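Local structure of phosphate-specific transport system accessory protein PhoU homolog (Pseudomonas aeruginosa, 4Q25) at residues H132-A144 / L155-E169. The protein probably takes part, as a homodimer of the PhoU family, in regulating phosphate uptake and the Pho regulon. Sequence-based numbering, arbitrary orientation.
Sequences HIGSQVQKMVQEA and LALSVAQYDKTVDRE
M140 reaches across from helix 127-149 and lodges as a knob in a hole formed by V159, Y162, D163 and V166 of helix 153-183. The chain leaves the backbone extended and bends at its last torsion (chi3 67°), which brings CE to 3.8 Å from D163 CB and 3.6 Å from V159 O, while SD lies 4.0 Å from V166 CG2 and at the edge of the Y162 ring. One turn away, V137 borders V166, though the placing of its CG2 is doubtful. At the other end, V159 CG2 presses on E143 CB at 3.5 Å, and L155 CD2 lies against the E143 backbone oxygen.

A polar chain closes the interface beside I133. The Q136 amide has a partner at either end: OE1 accepts the hydroxyl proton of Y162 (OH to OE1 2.9 Å), with amide and ring planes nearly perpendicular, whereas NE2 points to E169 OE1 at a modelled 2.4 Å, too short for its length to be trusted, the amide and carboxylate being nearly coplanar. H132 NE2 meets E169 OE2 from above the carboxylate plane in a bent bond (2.7 Å, 137° at the hydrogen). The carboxylate thus faces H132 through OE2 and Q136 NE2 through OE1. Behind this shell, T165 OG1 lies over the centre of one Y162 ring face while donating to the Y162 backbone oxygen.

The two helices form an antiparallel hairpin within the PhoU-domain helical bundle; the axes of 132-144 and 155-169 come within 9.4 Å, their N-to-C directions 157° apart. Helix 188-220 packs against I133, V137 and M140 and also supplies R209 for a salt bridge with D163, and helix 15-45 meets Q138, V141 and Q142.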
loop_
_atom_site.group_PDB
_atom_site.type_symbol
_atom_site.label_atom_id
_atom_site.label_comp_id
_atom_site.label_asym_id
_atom_site.label_seq_id
_atom_site.Cartn_x
_atom_site.Cartn_y
_atom_site.Cartn_z
ATOM N N HIS A 132 -15.705 13.697 -7.531
ATOM C CA HIS A 132 -15.987 14.155 -6.187
ATOM C C HIS A 132 -15.015 13.615 -5.142
ATOM O O HIS A 132 -14.456 14.377 -4.345
ATOM C CB HIS A 132 -17.410 13.766 -5.810
ATOM C CG HIS A 132 -17.763 14.098 -4.404
ATOM N ND1 HIS A 132 -17.543 15.350 -3.870
ATOM C CD2 HIS A 132 -18.314 13.353 -3.416
ATOM C CE1 HIS A 132 -17.944 15.362 -2.611
ATOM N NE2 HIS A 132 -18.403 14.162 -2.306
ATOM N N ILE A 133 -14.827 12.304 -5.133
ATOM C CA ILE A 133 -13.884 11.666 -4.214
ATOM C C ILE A 133 -12.448 12.100 -4.524
ATOM O O ILE A 133 -11.654 12.407 -3.630
ATOM C CB ILE A 133 -14.075 10.142 -4.258
ATOM C CG1 ILE A 133 -15.433 9.807 -3.663
ATOM C CG2 ILE A 133 -12.959 9.427 -3.528
ATOM C CD1 ILE A 133 -15.784 8.349 -3.618
ATOM N N GLY A 134 -12.131 12.206 -5.806
ATOM C CA GLY A 134 -10.796 12.611 -6.217
ATOM C C GLY A 134 -10.409 14.009 -5.770
ATOM O O GLY A 134 -9.243 14.282 -5.426
ATOM N N SER A 135 -11.367 14.927 -5.808
ATOM C CA SER A 135 -11.050 16.312 -5.477
ATOM C C SER A 135 -10.899 16.447 -3.970
ATOM O O SER A 135 -10.088 17.219 -3.487
ATOM C CB SER A 135 -12.103 17.281 -6.009
ATOM O OG SER A 135 -13.350 16.945 -5.474
ATOM N N GLN A 136 -11.674 15.669 -3.241
ATOM C CA GLN A 136 -11.579 15.650 -1.797
ATOM C C GLN A 136 -10.247 15.093 -1.318
ATOM O O GLN A 136 -9.556 15.684 -0.501
ATOM C CB GLN A 136 -12.689 14.807 -1.240
ATOM C CG GLN A 136 -14.044 15.510 -1.243
ATOM C CD GLN A 136 -15.164 14.567 -0.872
ATOM O OE1 GLN A 136 -16.050 14.928 -0.123
ATOM N NE2 GLN A 136 -15.115 13.351 -1.373
ATOM N N VAL A 137 -9.889 13.953 -1.871
ATOM C CA VAL A 137 -8.691 13.231 -1.478
ATOM C C VAL A 137 -7.423 14.002 -1.900
ATOM O O VAL A 137 -6.409 13.970 -1.227
ATOM C CB VAL A 137 -8.813 11.836 -2.104
ATOM C CG1 VAL A 137 -7.580 10.990 -1.889
ATOM C CG2 VAL A 137 -10.167 11.192 -1.805
ATOM N N GLN A 138 -7.499 14.721 -3.005
ATOM C CA GLN A 138 -6.433 15.618 -3.394
ATOM C C GLN A 138 -6.320 16.740 -2.366
ATOM O O GLN A 138 -5.204 17.147 -2.038
ATOM C CB GLN A 138 -6.690 16.202 -4.771
ATOM C CG GLN A 138 -5.587 17.138 -5.307
ATOM C CD GLN A 138 -5.910 17.632 -6.710
ATOM O OE1 GLN A 138 -6.411 16.875 -7.535
ATOM N NE2 GLN A 138 -5.660 18.914 -6.984
ATOM N N LYS A 139 -7.463 17.234 -1.872
ATOM C CA LYS A 139 -7.467 18.260 -0.831
ATOM C C LYS A 139 -6.828 17.743 0.449
ATOM O O LYS A 139 -5.955 18.368 0.993
ATOM C CB LYS A 139 -8.864 18.826 -0.524
ATOM C CG LYS A 139 -8.765 20.207 0.152
ATOM C CD LYS A 139 -10.108 20.812 0.554
ATOM C CE LYS A 139 -9.978 22.302 0.937
ATOM N NZ LYS A 139 -11.215 23.115 0.665
ATOM N N MET A 140 -7.263 16.588 0.900
ATOM C CA MET A 140 -6.614 15.891 2.017
ATOM C C MET A 140 -5.092 15.826 1.883
ATOM O O MET A 140 -4.389 15.998 2.872
ATOM C CB MET A 140 -7.158 14.481 2.158
ATOM C CG MET A 140 -8.598 14.442 2.631
ATOM S SD MET A 140 -9.257 12.786 2.739
ATOM C CE MET A 140 -8.299 12.107 4.074
ATOM N N VAL A 141 -4.582 15.606 0.675
ATOM C CA VAL A 141 -3.140 15.580 0.467
ATOM C C VAL A 141 -2.516 16.962 0.655
ATOM O O VAL A 141 -1.563 17.073 1.411
ATOM C CB VAL A 141 -2.755 15.020 -0.920
ATOM C CG1 VAL A 141 -1.283 15.268 -1.227
ATOM C CG2 VAL A 141 -3.037 13.543 -0.980
ATOM N N GLN A 142 -3.036 17.990 -0.030
ATOM C CA GLN A 142 -2.607 19.391 0.167
ATOM C C GLN A 142 -2.578 19.741 1.658
ATOM O O GLN A 142 -1.608 20.277 2.151
ATOM C CB GLN A 142 -3.528 20.428 -0.485
ATOM C CG GLN A 142 -4.114 20.135 -1.861
ATOM C CD GLN A 142 -5.032 21.268 -2.364
ATOM O OE1 GLN A 142 -4.943 22.407 -1.869
ATOM N NE2 GLN A 142 -5.928 20.958 -3.343
ATOM N N GLU A 143 -3.644 19.402 2.363
ATOM C CA GLU A 143 -3.819 19.808 3.753
ATOM C C GLU A 143 -2.821 19.108 4.668
ATOM O O GLU A 143 -2.202 19.751 5.526
ATOM C CB GLU A 143 -5.270 19.573 4.229
ATOM C CG GLU A 143 -6.254 20.614 3.667
ATOM C CD GLU A 143 -7.700 20.421 4.117
ATOM O OE1 GLU A 143 -8.170 19.288 4.280
ATOM O OE2 GLU A 143 -8.398 21.421 4.285
ATOM N N ALA A 144 -2.657 17.805 4.490
ATOM C CA ALA A 144 -1.644 17.076 5.238
ATOM C C ALA A 144 -0.247 17.684 5.008
ATOM O O ALA A 144 0.520 17.816 5.950
ATOM C CB ALA A 144 -1.657 15.620 4.858
ATOM N N LEU A 155 -5.159 21.293 11.914
ATOM C CA LEU A 155 -5.499 20.974 10.540
ATOM C C LEU A 155 -5.368 19.468 10.306
ATOM O O LEU A 155 -6.286 18.814 9.802
ATOM C CB LEU A 155 -4.570 21.715 9.585
ATOM C CG LEU A 155 -4.871 21.498 8.110
ATOM C CD1 LEU A 155 -6.363 21.681 7.826
ATOM C CD2 LEU A 155 -4.044 22.446 7.249
ATOM N N ALA A 156 -4.231 18.935 10.740
ATOM C CA ALA A 156 -3.901 17.537 10.581
ATOM C C ALA A 156 -4.982 16.665 11.124
ATOM O O ALA A 156 -5.333 15.637 10.504
ATOM C CB ALA A 156 -2.591 17.216 11.278
ATOM N N LEU A 157 -5.515 17.056 12.281
ATOM C CA LEU A 157 -6.547 16.245 12.925
ATOM C C LEU A 157 -7.784 16.138 12.047
ATOM O O LEU A 157 -8.373 15.061 11.931
ATOM C CB LEU A 157 -6.934 16.803 14.308
ATOM C CG LEU A 157 -8.123 16.128 15.005
ATOM C CD1 LEU A 157 -7.976 14.612 15.032
ATOM C CD2 LEU A 157 -8.324 16.666 16.428
ATOM N N SER A 158 -8.177 17.252 11.437
ATOM C CA SER A 158 -9.406 17.291 10.644
ATOM C C SER A 158 -9.261 16.471 9.345
ATOM O O SER A 158 -10.185 15.759 8.945
ATOM C CB SER A 158 -9.777 18.721 10.331
ATOM O OG SER A 158 -8.617 19.404 9.927
ATOM N N VAL A 159 -8.089 16.562 8.715
ATOM C CA VAL A 159 -7.724 15.666 7.617
ATOM C C VAL A 159 -8.008 14.223 7.998
ATOM O O VAL A 159 -8.834 13.522 7.361
ATOM C CB VAL A 159 -6.255 15.813 7.230
ATOM C CG1 VAL A 159 -5.841 14.711 6.266
ATOM C CG2 VAL A 159 -6.012 17.178 6.604
ATOM N N ALA A 160 -7.355 13.779 9.056
ATOM C CA ALA A 160 -7.548 12.410 9.529
ATOM C C ALA A 160 -9.014 12.076 9.766
ATOM O O ALA A 160 -9.467 10.965 9.472
ATOM C CB ALA A 160 -6.741 12.181 10.803
ATOM N N GLN A 161 -9.764 13.035 10.295
ATOM C CA GLN A 161 -11.187 12.830 10.544
ATOM C C GLN A 161 -11.988 12.787 9.259
ATOM O O GLN A 161 -12.987 12.082 9.176
ATOM C CB GLN A 161 -11.746 13.955 11.419
ATOM C CG GLN A 161 -11.366 13.869 12.889
ATOM C CD GLN A 161 -11.636 15.178 13.625
ATOM O OE1 GLN A 161 -11.847 16.225 13.001
ATOM N NE2 GLN A 161 -11.614 15.130 14.962
ATOM N N TYR A 162 -11.575 13.557 8.259
ATOM C CA TYR A 162 -12.320 13.592 7.005
ATOM C C TYR A 162 -12.211 12.290 6.209
ATOM O O TYR A 162 -12.994 12.076 5.286
ATOM C CB TYR A 162 -11.865 14.742 6.128
ATOM C CG TYR A 162 -12.915 15.157 5.118
ATOM C CD1 TYR A 162 -14.044 15.881 5.519
ATOM C CD2 TYR A 162 -12.784 14.836 3.766
ATOM C CE1 TYR A 162 -15.013 16.258 4.608
ATOM C CE2 TYR A 162 -13.746 15.219 2.847
ATOM C CZ TYR A 162 -14.855 15.935 3.271
ATOM O OH TYR A 162 -15.805 16.333 2.358
ATOM N N ASP A 163 -11.241 11.442 6.566
ATOM C CA ASP A 163 -11.034 10.184 5.889
ATOM C C ASP A 163 -12.207 9.279 6.106
ATOM O O ASP A 163 -12.523 8.481 5.248
ATOM C CB ASP A 163 -9.758 9.483 6.363
ATOM C CG ASP A 163 -9.344 8.352 5.433
ATOM O OD1 ASP A 163 -9.490 8.522 4.220
ATOM O OD2 ASP A 163 -8.867 7.305 5.895
ATOM N N LYS A 164 -12.860 9.418 7.254
ATOM C CA LYS A 164 -14.065 8.645 7.543
ATOM C C LYS A 164 -15.129 8.905 6.494
ATOM O O LYS A 164 -15.793 7.975 6.017
ATOM C CB LYS A 164 -14.626 8.988 8.929
ATOM C CG LYS A 164 -14.015 8.154 10.037
ATOM C CD LYS A 164 -14.590 6.739 10.016
ATOM C CE LYS A 164 -14.015 5.837 11.105
ATOM N NZ LYS A 164 -14.253 6.365 12.478
ATOM N N THR A 165 -15.296 10.171 6.131
ATOM C CA THR A 165 -16.401 10.514 5.249
ATOM C C THR A 165 -16.039 10.075 3.830
ATOM O O THR A 165 -16.904 9.690 3.070
ATOM C CB THR A 165 -16.852 11.982 5.326
ATOM O OG1 THR A 165 -15.764 12.837 4.997
ATOM C CG2 THR A 165 -17.402 12.343 6.691
ATOM N N VAL A 166 -14.750 10.061 3.501
ATOM C CA VAL A 166 -14.326 9.610 2.193
ATOM C C VAL A 166 -14.562 8.105 2.056
ATOM O O VAL A 166 -15.162 7.666 1.073
ATOM C CB VAL A 166 -12.872 9.999 1.887
ATOM C CG1 VAL A 166 -12.297 9.088 0.835
ATOM C CG2 VAL A 166 -12.786 11.437 1.419
ATOM N N ASP A 167 -14.118 7.314 3.034
ATOM C CA ASP A 167 -14.353 5.864 2.978
ATOM C C ASP A 167 -15.858 5.570 2.909
ATOM O O ASP A 167 -16.285 4.605 2.276
ATOM C CB ASP A 167 -13.706 5.132 4.163
ATOM C CG ASP A 167 -12.175 5.340 4.243
ATOM O OD1 ASP A 167 -11.531 5.683 3.224
ATOM O OD2 ASP A 167 -11.589 5.172 5.340
ATOM N N ARG A 168 -16.648 6.421 3.553
ATOM C CA ARG A 168 -18.097 6.292 3.546
ATOM C C ARG A 168 -18.663 6.534 2.145
ATOM O O ARG A 168 -19.483 5.757 1.649
ATOM C CB ARG A 168 -18.728 7.287 4.530
ATOM C CG ARG A 168 -20.125 6.899 4.946
ATOM C CD ARG A 168 -20.921 8.066 5.530
ATOM N NE ARG A 168 -22.356 7.754 5.531
ATOM C CZ ARG A 168 -23.303 8.524 6.063
ATOM N NH1 ARG A 168 -22.994 9.671 6.650
ATOM N NH2 ARG A 168 -24.573 8.140 6.000
ATOM N N GLU A 169 -18.238 7.620 1.518
ATOM C CA GLU A 169 -18.583 7.897 0.127
ATOM C C GLU A 169 -18.175 6.768 -0.845
ATOM O O GLU A 169 -18.899 6.444 -1.790
ATOM C CB GLU A 169 -17.886 9.173 -0.314
ATOM C CG GLU A 169 -18.428 10.432 0.324
ATOM C CD GLU A 169 -17.672 11.637 -0.109
ATOM O OE1 GLU A 169 -16.493 11.514 -0.548
ATOM O OE2 GLU A 169 -18.258 12.723 -0.029
#